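Local coordinates for MsStt7d protein (Micromonas, PDB 4IX3) that probably phosphorylates protein substrates with ATP, as the catalytic domain of a homolog of the Stt7 state transition kinase, at residues V165-K170 with D208-P213; P171-A176 with L186-A191; L271-A276 with G294-M299; L260-L265 with M299-L304; W312-R317 with E330-H335. All blocks are in the same frame, centred on the assembly; numbering follows the deposited sequence.

Overall arrangement
All five contacts lie in the protein kinase domain. Interactions 1 and 2 lie at the active site, round the magnesium, and their centres are about 11 Å apart. D168 of interaction 1 and D188 of interaction 2 bind the same magnesium ion, and N173 ND2 donates to D168 O across 2.8 Å. Interactions 3, 4 and 5 belong to the helical part, with centres about 20 to 26 Å from those of the first two. Interactions 3 and 4 share M299, and their centres are about 10 Å apart. Interactions 4 and 5 both use helix 302-318. There F301 meets W312, with F301 CD1 3.5 Å from W312 CZ2.

Interaction 1 of 5, residues V165-K170 with D208-P213; sequences VHRDVK and DGPADP. With MG (magnesium ion), chain E.
K170 NZ sits between two aspartates, D168 and D212, that come from separate loops. This is the catalytic loop of the protein kinase fold, 165-170, in its HRD form, facing the segment 208-213. NZ lies 2.8 Å from D168 OD1 and 2.8 Å from D212 OD2, and both are salt bridges. It reaches D168 OD1 on the syn side and D212 OD2 on the anti side, away from OD1 of that carboxylate. CG of K170 stands between its backbone N and carbonyl carbon (chi1 55°); from there the chain runs straight to CE and bends at its last torsion to bring NZ between the acids. The two carboxylates are close, with D168 OD1 4.4 Å from D212 OD2 and K170 NZ between them. D212 is also paired with R214, while K170 and D212 pack on D55 of the second subunit. D168 uses its other oxygen, OD2, to bind magnesium, together with D188 and four waters. R167 lies further along the contact. P210 CD lies over one face of the R167 guanidinium, toward its rim, and NH1 makes a weak hydrogen bond to P210 O. The backbones themselves are joined through a water, which donates to R167 O at 2.8 Å and accepts from D212 N at 3.0 Å.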
# COMPACT_ATOMS: atom_id res chain seq x y z
N VAL B 165 -12.93 0.56 16.55
CA VAL B 165 -13.17 -0.55 15.64
C VAL B 165 -11.87 -0.84 14.91
O VAL B 165 -11.29 0.10 14.33
CB VAL B 165 -14.35 -0.28 14.69
CG1 VAL B 165 -14.54 -1.41 13.67
CG2 VAL B 165 -15.60 -0.04 15.51
N HIS B 166 -11.40 -2.08 14.96
CA HIS B 166 -10.03 -2.36 14.50
C HIS B 166 -9.99 -2.30 12.96
O HIS B 166 -9.04 -1.74 12.39
CB HIS B 166 -9.63 -3.75 15.04
CG HIS B 166 -8.29 -4.20 14.58
ND1 HIS B 166 -7.16 -4.25 15.35
CD2 HIS B 166 -7.94 -4.60 13.31
CE1 HIS B 166 -6.13 -4.68 14.58
NE2 HIS B 166 -6.64 -4.92 13.34
N ARG B 167 -10.98 -2.90 12.32
CA ARG B 167 -11.11 -2.83 10.87
C ARG B 167 -10.27 -3.84 10.09
O ARG B 167 -10.57 -4.13 8.93
CB ARG B 167 -10.78 -1.41 10.38
CG ARG B 167 -11.87 -0.79 9.51
CD ARG B 167 -11.28 0.09 8.43
NE ARG B 167 -11.96 1.38 8.33
CZ ARG B 167 -12.85 1.69 7.40
NH1 ARG B 167 -13.18 0.80 6.48
NH2 ARG B 167 -13.42 2.88 7.39
N ASP B 168 -9.22 -4.39 10.70
CA ASP B 168 -8.34 -5.30 9.95
C ASP B 168 -8.03 -6.56 10.75
O ASP B 168 -6.90 -7.04 10.81
CB ASP B 168 -7.04 -4.58 9.51
CG ASP B 168 -6.33 -5.28 8.34
OD1 ASP B 168 -6.93 -6.17 7.72
OD2 ASP B 168 -5.15 -4.93 8.07
N VAL B 169 -9.10 -7.09 11.34
CA VAL B 169 -8.96 -8.35 12.08
C VAL B 169 -8.76 -9.49 11.08
O VAL B 169 -9.55 -9.65 10.12
CB VAL B 169 -10.22 -8.57 12.95
CG1 VAL B 169 -10.22 -9.97 13.55
CG2 VAL B 169 -10.30 -7.51 14.04
N LYS B 170 -7.74 -10.30 11.33
CA LYS B 170 -7.43 -11.45 10.49
C LYS B 170 -6.29 -12.20 11.17
O LYS B 170 -5.58 -11.62 12.00
CB LYS B 170 -7.07 -11.07 9.02
CG LYS B 170 -5.91 -10.05 8.95
CD LYS B 170 -5.79 -9.57 7.52
CE LYS B 170 -4.66 -8.57 7.32
NZ LYS B 170 -5.02 -7.59 6.26
N ASP B 208 -17.10 3.39 1.77
CA ASP B 208 -16.06 2.37 1.79
C ASP B 208 -14.76 2.95 2.35
O ASP B 208 -14.46 4.15 2.13
CB ASP B 208 -15.89 1.65 0.42
CG ASP B 208 -17.18 0.91 -0.07
OD1 ASP B 208 -18.07 0.60 0.76
OD2 ASP B 208 -17.32 0.56 -1.27
N GLY B 209 -14.01 2.15 3.11
CA GLY B 209 -12.60 2.50 3.50
C GLY B 209 -11.73 1.37 2.99
O GLY B 209 -12.27 0.50 2.28
N PRO B 210 -10.47 1.26 3.49
CA PRO B 210 -9.58 0.16 3.07
C PRO B 210 -10.21 -1.04 3.77
O PRO B 210 -10.94 -0.90 4.75
CB PRO B 210 -8.21 0.55 3.66
CG PRO B 210 -8.60 1.33 4.88
CD PRO B 210 -9.90 2.03 4.61
N ALA B 211 -10.11 -2.20 3.17
CA ALA B 211 -10.68 -3.37 3.80
C ALA B 211 -9.88 -4.44 3.12
O ALA B 211 -9.62 -4.36 1.91
CB ALA B 211 -12.19 -3.50 3.50
N ASP B 212 -9.54 -5.47 3.88
CA ASP B 212 -8.98 -6.64 3.26
C ASP B 212 -10.19 -7.43 2.74
O ASP B 212 -11.04 -7.82 3.53
CB ASP B 212 -8.25 -7.43 4.34
CG ASP B 212 -7.48 -8.59 3.78
OD1 ASP B 212 -8.04 -9.26 2.87
OD2 ASP B 212 -6.39 -8.95 4.30
N PRO B 213 -10.30 -7.64 1.41
CA PRO B 213 -11.49 -8.28 0.87
C PRO B 213 -11.70 -9.70 1.39
O PRO B 213 -12.82 -10.22 1.39
CB PRO B 213 -11.29 -8.24 -0.64
CG PRO B 213 -9.84 -7.98 -0.83
CD PRO B 213 -9.31 -7.27 0.38
MG MG E . -3.75 -3.49 7.92
O HOH W 1 -10.65 -5.70 6.64
O HOH W 2 -8.79 -2.47 6.78
O HOH W 3 -5.09 -2.06 8.60
O HOH W 4 -2.27 -1.95 7.95
O HOH W 5 -2.33 -4.77 7.33
O HOH W 6 -4.25 -3.05 6.04

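Interaction 2 of 5, residues P171-A176 with L186-A191; sequences PANLIA and LIDLGA. With MG (magnesium ion), chain E.
D188 OD2 binds magnesium at 2.1 Å and also receives two weak hydrogen bonds, from N173 ND2 and from a water. This is the DFG-type metal site of the protein kinase fold, with the sequence DLG here. N173 ND2 approaches OD2 at 3.1 Å in a bent hydrogen bond, and the amide and carboxylate planes are 71° apart. The stronger partner of ND2 is D168 O, and D168 also binds the metal. The water donates to N173 OD1 at 2.6 Å and weakly to D188 OD2, so it bridges the two side chains. N173 itself is a magnesium ligand in another structure of this protein. The other oxygen, D188 OD1, accepts from G190 N in an Asx turn, which, with the metal bond of OD2, would limit rotation of the carboxylate. Next to the site, L174 and L186 form an antiparallel non-hydrogen-bonded pair. Their side chains lie side by side, and L152 of helix 141-161 packs on both. I187 N donates to N173 O at 2.9 Å. With CG1 of I187 between the backbone N and the carbonyl carbon (chi1 58°), that branch meets N173 OD1 while CG2 is turned to the strand, 3.7 Å from I175 CD1.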
# COMPACT_ATOMS: atom_id res chain seq x y z
N PRO B 171 -6.05 -13.46 10.80
CA PRO B 171 -4.94 -14.21 11.39
C PRO B 171 -3.56 -13.53 11.25
O PRO B 171 -2.74 -13.62 12.17
CB PRO B 171 -5.05 -15.58 10.70
CG PRO B 171 -6.53 -15.72 10.43
CD PRO B 171 -6.89 -14.33 9.93
N ALA B 172 -3.30 -12.81 10.15
CA ALA B 172 -2.00 -12.20 9.96
C ALA B 172 -1.81 -11.06 10.97
O ALA B 172 -0.67 -10.61 11.14
CB ALA B 172 -1.86 -11.61 8.54
N ASN B 173 -2.89 -10.54 11.56
CA ASN B 173 -2.83 -9.45 12.54
C ASN B 173 -3.02 -9.95 13.98
O ASN B 173 -3.33 -9.14 14.86
CB ASN B 173 -3.80 -8.32 12.20
CG ASN B 173 -3.25 -7.39 11.14
OD1 ASN B 173 -2.04 -7.37 10.91
ND2 ASN B 173 -4.14 -6.64 10.51
N LEU B 174 -2.70 -11.23 14.21
CA LEU B 174 -2.69 -11.76 15.57
C LEU B 174 -1.33 -12.38 15.82
O LEU B 174 -0.75 -13.04 14.95
CB LEU B 174 -3.82 -12.81 15.72
CG LEU B 174 -5.23 -12.19 15.73
CD1 LEU B 174 -6.31 -13.25 15.40
CD2 LEU B 174 -5.52 -11.54 17.09
N ILE B 175 -0.85 -12.24 17.08
CA ILE B 175 0.38 -12.85 17.54
C ILE B 175 0.04 -13.61 18.82
O ILE B 175 -0.61 -13.04 19.72
CB ILE B 175 1.50 -11.80 17.84
CG1 ILE B 175 1.81 -10.98 16.60
CG2 ILE B 175 2.72 -12.49 18.40
CD1 ILE B 175 2.80 -9.87 16.87
N ALA B 176 0.57 -14.83 18.94
CA ALA B 176 0.46 -15.55 20.22
C ALA B 176 1.66 -15.08 21.06
O ALA B 176 2.79 -15.37 20.72
CB ALA B 176 0.51 -17.05 19.95
N LEU B 186 -3.68 -8.47 19.18
CA LEU B 186 -3.85 -7.82 17.85
C LEU B 186 -2.64 -6.94 17.55
O LEU B 186 -2.10 -6.30 18.46
CB LEU B 186 -5.12 -6.99 17.84
CG LEU B 186 -6.39 -7.88 17.73
CD1 LEU B 186 -7.59 -7.16 18.30
CD2 LEU B 186 -6.69 -8.28 16.30
N ILE B 187 -2.30 -6.83 16.28
CA ILE B 187 -1.45 -5.75 15.84
C ILE B 187 -2.23 -4.92 14.82
O ILE B 187 -3.31 -5.32 14.35
CB ILE B 187 -0.15 -6.22 15.20
CG1 ILE B 187 -0.40 -7.13 13.99
CG2 ILE B 187 0.71 -6.94 16.25
CD1 ILE B 187 0.79 -7.19 13.03
N ASP B 188 -1.64 -3.78 14.43
CA ASP B 188 -2.01 -3.05 13.22
C ASP B 188 -3.34 -2.30 13.37
O ASP B 188 -4.40 -2.73 12.85
CB ASP B 188 -2.00 -3.94 11.98
CG ASP B 188 -2.45 -3.15 10.76
OD1 ASP B 188 -2.27 -1.89 10.74
OD2 ASP B 188 -3.09 -3.82 9.86
N LEU B 189 -3.29 -1.17 14.07
CA LEU B 189 -4.41 -0.27 14.17
C LEU B 189 -4.35 0.79 13.05
O LEU B 189 -5.01 1.83 13.12
CB LEU B 189 -4.41 0.42 15.54
CG LEU B 189 -4.70 -0.51 16.71
CD1 LEU B 189 -4.18 0.05 18.02
CD2 LEU B 189 -6.14 -0.98 16.81
N GLY B 190 -3.70 0.45 11.94
CA GLY B 190 -3.54 1.42 10.84
C GLY B 190 -4.83 1.80 10.12
O GLY B 190 -4.94 2.88 9.54
N ALA B 191 -5.83 0.93 10.17
CA ALA B 191 -7.14 1.25 9.61
C ALA B 191 -8.21 1.46 10.67
O ALA B 191 -9.38 1.63 10.36
CB ALA B 191 -7.60 0.17 8.64
MG MG E . -3.75 -3.49 7.92
O HOH W 7 -0.61 -5.97 9.20
O HOH W 3 -5.09 -2.06 8.60
O HOH W 4 -2.27 -1.95 7.95
O HOH W 5 -2.33 -4.77 7.33
O HOH W 6 -4.25 -3.05 6.04

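Interaction 3 of 5, residues L271-A276 with G294-M299; sequences LERFLA and GEYGTM
The guanidinium of R273 lies flat on one face of the Y296 ring, planes 7° apart. CZ of R273 is 4.0 Å from the centroid of the Y296 ring, which makes a cation-pi stack, and NH1 sits over the middle of the ring. E295 O and two waters lie at the edge of the guanidinium, in its plane. One water accepts from R273 NH1 at 2.7 Å and donates to E295 OE1; the other accepts from R273 NH2 at 3.0 Å and is 2.6 Å from T298 OG1. With the stack, these waters would restrain rotation of the guanidinium. R273 leaves its helix with CG anti to the backbone N (chi1 177°), then bends at chi3 to turn the guanidinium onto the ring. The side chains run past each other in opposite directions, so Y296 OH ends 3.3 Å from R273 CG. Its hydrogen-bond partner is D277. M299 SD lies at the ring edge, and M299 CE is 3.7 Å from R273 NH2. F288 meets the Y296 ring edge-to-face. This arginine-tyrosine stack joins helix 268-280 to the type I turn 296-299, in the helical lobe of the kinase fold, away from the metal and nucleotide sites.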
# COMPACT_ATOMS: atom_id res chain seq x y z
N LEU B 271 -10.83 -20.42 2.23
CA LEU B 271 -11.81 -19.49 2.82
C LEU B 271 -12.64 -18.83 1.74
O LEU B 271 -13.85 -18.66 1.90
CB LEU B 271 -11.06 -18.44 3.67
CG LEU B 271 -11.95 -17.39 4.34
CD1 LEU B 271 -12.86 -18.06 5.33
CD2 LEU B 271 -11.09 -16.31 4.99
N GLU B 272 -11.97 -18.44 0.64
CA GLU B 272 -12.70 -17.82 -0.48
C GLU B 272 -13.79 -18.75 -1.04
O GLU B 272 -14.93 -18.31 -1.24
CB GLU B 272 -11.74 -17.41 -1.60
CG GLU B 272 -12.42 -16.70 -2.77
CD GLU B 272 -11.45 -16.23 -3.85
OE1 GLU B 272 -10.30 -16.73 -3.88
OE2 GLU B 272 -11.87 -15.40 -4.69
N ARG B 273 -13.48 -20.03 -1.20
CA ARG B 273 -14.47 -20.99 -1.72
C ARG B 273 -15.63 -21.10 -0.73
O ARG B 273 -16.82 -21.08 -1.10
CB ARG B 273 -13.87 -22.39 -1.90
CG ARG B 273 -14.92 -23.40 -2.37
CD ARG B 273 -14.28 -24.49 -3.18
NE ARG B 273 -13.65 -25.50 -2.33
CZ ARG B 273 -14.17 -26.68 -2.03
NH1 ARG B 273 -15.42 -27.00 -2.37
NH2 ARG B 273 -13.43 -27.54 -1.35
N PHE B 274 -15.32 -21.27 0.56
CA PHE B 274 -16.36 -21.35 1.57
C PHE B 274 -17.26 -20.13 1.54
O PHE B 274 -18.49 -20.25 1.54
CB PHE B 274 -15.80 -21.55 2.98
CG PHE B 274 -16.86 -21.49 4.05
CD1 PHE B 274 -17.27 -20.27 4.58
CD2 PHE B 274 -17.58 -22.62 4.39
CE1 PHE B 274 -18.25 -20.18 5.53
CE2 PHE B 274 -18.58 -22.54 5.35
CZ PHE B 274 -18.98 -21.32 5.85
N LEU B 275 -16.68 -18.93 1.54
CA LEU B 275 -17.51 -17.72 1.64
C LEU B 275 -18.39 -17.53 0.40
O LEU B 275 -19.49 -16.99 0.52
CB LEU B 275 -16.65 -16.47 1.90
CG LEU B 275 -16.08 -16.45 3.32
CD1 LEU B 275 -15.12 -15.27 3.43
CD2 LEU B 275 -17.16 -16.36 4.39
N ALA B 276 -17.92 -17.94 -0.77
CA ALA B 276 -18.73 -17.85 -1.99
C ALA B 276 -19.94 -18.76 -1.85
O ALA B 276 -21.05 -18.39 -2.24
CB ALA B 276 -17.88 -18.26 -3.17
N GLY B 294 -21.42 -31.39 1.70
CA GLY B 294 -21.08 -32.64 1.00
C GLY B 294 -20.08 -32.50 -0.15
O GLY B 294 -19.50 -33.48 -0.60
N GLU B 295 -19.89 -31.28 -0.64
CA GLU B 295 -18.86 -30.98 -1.63
C GLU B 295 -17.45 -30.77 -1.08
O GLU B 295 -16.55 -30.44 -1.83
CB GLU B 295 -19.22 -29.69 -2.37
CG GLU B 295 -20.53 -29.76 -3.15
CD GLU B 295 -20.85 -28.49 -3.91
OE1 GLU B 295 -19.92 -27.72 -4.25
OE2 GLU B 295 -22.05 -28.26 -4.21
N TYR B 296 -17.30 -30.82 0.24
CA TYR B 296 -16.05 -30.40 0.91
C TYR B 296 -15.37 -31.63 1.51
O TYR B 296 -15.01 -31.67 2.69
CB TYR B 296 -16.36 -29.39 2.02
CG TYR B 296 -16.60 -27.99 1.51
CD1 TYR B 296 -15.63 -26.99 1.67
CD2 TYR B 296 -17.79 -27.66 0.83
CE1 TYR B 296 -15.82 -25.71 1.16
CE2 TYR B 296 -17.99 -26.38 0.29
CZ TYR B 296 -17.01 -25.41 0.49
OH TYR B 296 -17.18 -24.16 -0.05
N GLY B 297 -15.29 -32.69 0.72
CA GLY B 297 -14.90 -33.97 1.29
C GLY B 297 -13.46 -33.98 1.72
O GLY B 297 -13.07 -34.88 2.46
N THR B 298 -12.65 -33.05 1.20
CA THR B 298 -11.23 -32.95 1.59
C THR B 298 -11.08 -32.29 2.95
O THR B 298 -9.98 -32.32 3.51
CB THR B 298 -10.31 -32.23 0.56
OG1 THR B 298 -10.60 -30.82 0.52
CG2 THR B 298 -10.36 -32.83 -0.87
N MET B 299 -12.16 -31.72 3.50
CA MET B 299 -12.09 -30.97 4.75
C MET B 299 -12.81 -31.68 5.88
O MET B 299 -13.59 -32.62 5.63
CB MET B 299 -12.66 -29.56 4.58
CG MET B 299 -12.09 -28.84 3.37
SD MET B 299 -12.39 -27.08 3.50
CE MET B 299 -11.84 -26.58 1.87
O HOH W 8 -12.99 -30.36 -0.36
O HOH W 9 -17.55 -25.77 -3.40

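Interaction 4 of 5, residues L260-L265 with M299-L304; sequences LAVVGL and MDFAAL
Both methyls of V262 reach the F301 ring, and each also has a second neighbour. With CG1 anti to the backbone N (chi1 -175°), that branch lies by D300 O and reaches the ring at F301 CE1, with M299 CB slightly farther off. CG2 meets F301 CD1 obliquely at 3.7 Å and L304 CD1 at 3.9 Å. F301 has its CB turned away from V262, but its ring swings back, because CG is anti to the carbonyl carbon (chi1 -63°). L304 offers both methyls: CD1 goes to V262, and CD2 packs on A261 CB at 3.7 Å. M299 stays extended beyond CG and passes along G264, with its CE 3.4 Å from G264 O. Its sulfur touches L265 CD2 at 3.6 Å, and the two side chains cross at about a right angle. Three waters, and no direct hydrogen bond, join the segments. One water donates to A261 O and D300 O, both at 2.7 Å, and accepts from A303 N. The second links V263 N to D300 O, and the third accepts from G264 N and D300 N. D300 OD1 takes the A302 N-H in an Asx turn at the start of helix 302-318. The contact packs the end of helix 246-261 and its following 3-10 turn on that start. L260 and A261 also touch helix 141-161, and L265 touches F274 of helix 268-280.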
# COMPACT_ATOMS: atom_id res chain seq x y z
N LEU B 260 -9.42 -21.04 11.94
CA LEU B 260 -8.88 -21.82 13.06
C LEU B 260 -9.57 -23.19 13.14
O LEU B 260 -8.91 -24.17 13.46
CB LEU B 260 -9.07 -21.05 14.37
CG LEU B 260 -8.28 -19.73 14.40
CD1 LEU B 260 -8.63 -19.07 15.70
CD2 LEU B 260 -6.81 -20.05 14.26
N ALA B 261 -10.88 -23.21 12.93
CA ALA B 261 -11.68 -24.42 13.14
C ALA B 261 -11.50 -25.48 12.06
O ALA B 261 -11.66 -26.67 12.37
CB ALA B 261 -13.15 -24.04 13.26
N VAL B 262 -11.18 -25.08 10.82
CA VAL B 262 -11.21 -26.02 9.67
C VAL B 262 -9.90 -25.89 8.90
O VAL B 262 -9.67 -24.82 8.28
CB VAL B 262 -12.39 -25.76 8.73
CG1 VAL B 262 -12.47 -26.82 7.64
CG2 VAL B 262 -13.70 -25.68 9.51
N VAL B 263 -9.03 -26.89 9.01
CA VAL B 263 -7.68 -26.85 8.40
C VAL B 263 -7.79 -26.43 6.93
O VAL B 263 -7.00 -25.60 6.45
CB VAL B 263 -6.87 -28.15 8.60
CG1 VAL B 263 -5.57 -28.11 7.80
CG2 VAL B 263 -6.61 -28.35 10.09
N GLY B 264 -8.72 -27.04 6.21
CA GLY B 264 -8.85 -26.74 4.77
C GLY B 264 -9.30 -25.32 4.45
O GLY B 264 -9.19 -24.90 3.28
N LEU B 265 -9.78 -24.54 5.44
CA LEU B 265 -10.12 -23.15 5.16
C LEU B 265 -8.96 -22.21 5.47
O LEU B 265 -9.15 -20.99 5.38
CB LEU B 265 -11.36 -22.72 5.94
CG LEU B 265 -12.59 -23.60 5.64
CD1 LEU B 265 -13.78 -23.11 6.45
CD2 LEU B 265 -12.89 -23.60 4.14
N MET B 299 -12.16 -31.72 3.50
CA MET B 299 -12.09 -30.97 4.75
C MET B 299 -12.81 -31.68 5.88
O MET B 299 -13.59 -32.62 5.63
CB MET B 299 -12.66 -29.56 4.58
CG MET B 299 -12.09 -28.84 3.37
SD MET B 299 -12.39 -27.08 3.50
CE MET B 299 -11.84 -26.58 1.87
N ASP B 300 -12.51 -31.24 7.10
CA ASP B 300 -13.07 -31.87 8.29
C ASP B 300 -13.66 -30.79 9.22
O ASP B 300 -12.91 -29.96 9.76
CB ASP B 300 -11.97 -32.65 8.99
CG ASP B 300 -12.46 -33.45 10.18
OD1 ASP B 300 -13.57 -33.20 10.69
OD2 ASP B 300 -11.70 -34.34 10.61
N PHE B 301 -14.99 -30.72 9.25
CA PHE B 301 -15.72 -29.70 10.01
C PHE B 301 -15.96 -30.09 11.48
O PHE B 301 -16.79 -29.44 12.14
CB PHE B 301 -17.03 -29.37 9.36
CG PHE B 301 -16.88 -28.79 8.00
CD1 PHE B 301 -16.49 -27.46 7.82
CD2 PHE B 301 -17.14 -29.56 6.88
CE1 PHE B 301 -16.33 -26.92 6.55
CE2 PHE B 301 -16.98 -29.03 5.61
CZ PHE B 301 -16.59 -27.71 5.44
N ALA B 302 -15.25 -31.10 12.00
CA ALA B 302 -15.53 -31.61 13.37
C ALA B 302 -15.60 -30.50 14.42
O ALA B 302 -16.45 -30.55 15.34
CB ALA B 302 -14.52 -32.64 13.82
N ALA B 303 -14.69 -29.51 14.38
CA ALA B 303 -14.71 -28.48 15.41
C ALA B 303 -16.01 -27.68 15.45
O ALA B 303 -16.43 -27.22 16.52
CB ALA B 303 -13.46 -27.57 15.32
N LEU B 304 -16.58 -27.41 14.28
CA LEU B 304 -17.83 -26.68 14.18
C LEU B 304 -19.01 -27.60 14.51
O LEU B 304 -20.02 -27.12 15.05
CB LEU B 304 -18.00 -26.05 12.78
CG LEU B 304 -16.84 -25.10 12.41
CD1 LEU B 304 -17.11 -24.55 11.01
CD2 LEU B 304 -16.80 -23.97 13.44
O HOH W 10 -12.66 -29.15 12.36
O HOH W 11 -10.07 -29.49 9.92
O HOH W 12 -9.96 -29.63 6.99

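Interaction 5 of 5, residues W312-R317 with E330-H335; sequences WDLCQR and EAALSH
Segment 312-317 is part of helix 302-318, and 330-335 begins in a short helix and includes a type I turn from A332 to H335. The nearest CA atoms are those of L314 and H335, 6.8 Å apart. Here a turn packs against helix 302-318, near the C-terminal end of the helical lobe of the kinase fold. H335 makes the largest share of the contact, with L314 next. H335 CG is anti to the backbone N (chi1 -168°), which sends the imidazole across to L314. There L314 CB sits 3.8 Å from the centroid of the H335 ring and only 5° off the ring normal, a CH-pi contact over the middle of the face. NE2 of H335 makes a weak hydrogen bond to A310 O. L314 reaches further with CD1, which is 3.9 Å from A332 CB. F337 and F338 also pack on L314. R317 CG comes near H335 ND1, while R317 NH1 hydrogen-bonds to A325 O. H335 N closes the turn onto A332 O. Just before the turn, A331 O accepts from S334 N at 3.0 Å and S334 OG at 2.7 Å, the hydroxyl lying in the carbonyl plane.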
# COMPACT_ATOMS: atom_id res chain seq x y z
N TRP B 312 -20.70 -24.06 14.52
CA TRP B 312 -21.50 -23.54 13.41
C TRP B 312 -22.40 -22.42 13.87
O TRP B 312 -22.60 -21.43 13.13
CB TRP B 312 -22.37 -24.63 12.78
CG TRP B 312 -21.61 -25.61 11.96
CD1 TRP B 312 -21.48 -26.97 12.17
CD2 TRP B 312 -20.97 -25.34 10.67
NE1 TRP B 312 -20.83 -27.55 11.11
CE2 TRP B 312 -20.44 -26.62 10.20
CE3 TRP B 312 -20.75 -24.19 9.91
CZ2 TRP B 312 -19.75 -26.73 9.00
CZ3 TRP B 312 -20.07 -24.32 8.70
CH2 TRP B 312 -19.58 -25.56 8.25
N ASP B 313 -23.08 -22.59 15.01
CA ASP B 313 -24.01 -21.58 15.45
C ASP B 313 -23.26 -20.27 15.73
O ASP B 313 -23.78 -19.21 15.42
CB ASP B 313 -24.79 -22.01 16.71
CG ASP B 313 -25.94 -21.06 16.98
OD1 ASP B 313 -25.84 -20.24 17.92
OD2 ASP B 313 -26.95 -21.07 16.22
N LEU B 314 -22.10 -20.34 16.36
CA LEU B 314 -21.37 -19.10 16.69
C LEU B 314 -20.89 -18.41 15.42
O LEU B 314 -20.96 -17.18 15.28
CB LEU B 314 -20.18 -19.40 17.62
CG LEU B 314 -19.30 -18.19 17.95
CD1 LEU B 314 -20.09 -17.00 18.50
CD2 LEU B 314 -18.15 -18.61 18.88
N CYS B 315 -20.39 -19.18 14.47
CA CYS B 315 -20.08 -18.64 13.14
C CYS B 315 -21.31 -17.95 12.55
O CYS B 315 -21.19 -16.84 12.04
CB CYS B 315 -19.57 -19.70 12.17
SG CYS B 315 -17.89 -20.25 12.48
N GLN B 316 -22.48 -18.58 12.59
CA GLN B 316 -23.69 -17.96 12.06
C GLN B 316 -23.96 -16.62 12.76
O GLN B 316 -24.30 -15.61 12.12
CB GLN B 316 -24.93 -18.86 12.23
CG GLN B 316 -26.22 -18.18 11.77
CD GLN B 316 -26.21 -17.96 10.27
OE1 GLN B 316 -25.73 -16.94 9.75
NE2 GLN B 316 -26.71 -18.95 9.55
N ARG B 317 -23.79 -16.59 14.08
CA ARG B 317 -24.01 -15.34 14.83
C ARG B 317 -23.05 -14.22 14.42
O ARG B 317 -23.47 -13.08 14.24
CB ARG B 317 -23.79 -15.57 16.35
CG ARG B 317 -24.73 -16.57 17.03
CD ARG B 317 -26.10 -15.99 16.95
NE ARG B 317 -26.18 -14.70 17.67
CZ ARG B 317 -26.55 -13.54 17.13
NH1 ARG B 317 -26.98 -13.48 15.86
NH2 ARG B 317 -26.55 -12.44 17.86
N GLU B 330 -18.93 -8.78 22.26
CA GLU B 330 -19.25 -9.02 23.68
C GLU B 330 -20.30 -10.13 23.81
O GLU B 330 -20.11 -11.06 24.60
CB GLU B 330 -19.76 -7.76 24.38
CG GLU B 330 -20.02 -8.03 25.86
CD GLU B 330 -20.83 -6.94 26.55
OE1 GLU B 330 -21.46 -6.09 25.86
OE2 GLU B 330 -20.85 -6.92 27.80
N ALA B 331 -21.38 -10.05 23.02
CA ALA B 331 -22.44 -11.07 23.08
C ALA B 331 -21.92 -12.46 22.72
O ALA B 331 -22.20 -13.45 23.43
CB ALA B 331 -23.62 -10.66 22.21
N ALA B 332 -21.08 -12.51 21.68
CA ALA B 332 -20.51 -13.74 21.18
C ALA B 332 -19.68 -14.44 22.28
O ALA B 332 -19.62 -15.68 22.29
CB ALA B 332 -19.67 -13.43 19.93
N LEU B 333 -19.08 -13.70 23.21
CA LEU B 333 -18.32 -14.34 24.27
C LEU B 333 -19.11 -15.28 25.17
O LEU B 333 -18.51 -16.18 25.78
CB LEU B 333 -17.75 -13.28 25.21
CG LEU B 333 -16.35 -12.82 24.94
CD1 LEU B 333 -16.01 -11.89 26.08
CD2 LEU B 333 -15.34 -13.95 24.85
N SER B 334 -20.42 -15.07 25.27
CA SER B 334 -21.28 -15.87 26.18
C SER B 334 -21.79 -17.14 25.50
O SER B 334 -22.59 -17.89 26.04
CB SER B 334 -22.45 -15.03 26.71
OG SER B 334 -23.26 -14.60 25.63
N HIS B 335 -21.43 -17.31 24.24
CA HIS B 335 -21.96 -18.41 23.46
C HIS B 335 -21.63 -19.77 24.04
O HIS B 335 -20.55 -19.97 24.62
CB HIS B 335 -21.48 -18.30 22.01
CG HIS B 335 -22.20 -19.22 21.08
ND1 HIS B 335 -23.26 -18.85 20.29
CD2 HIS B 335 -22.01 -20.57 20.89
CE1 HIS B 335 -23.66 -19.93 19.58
NE2 HIS B 335 -22.88 -20.97 19.96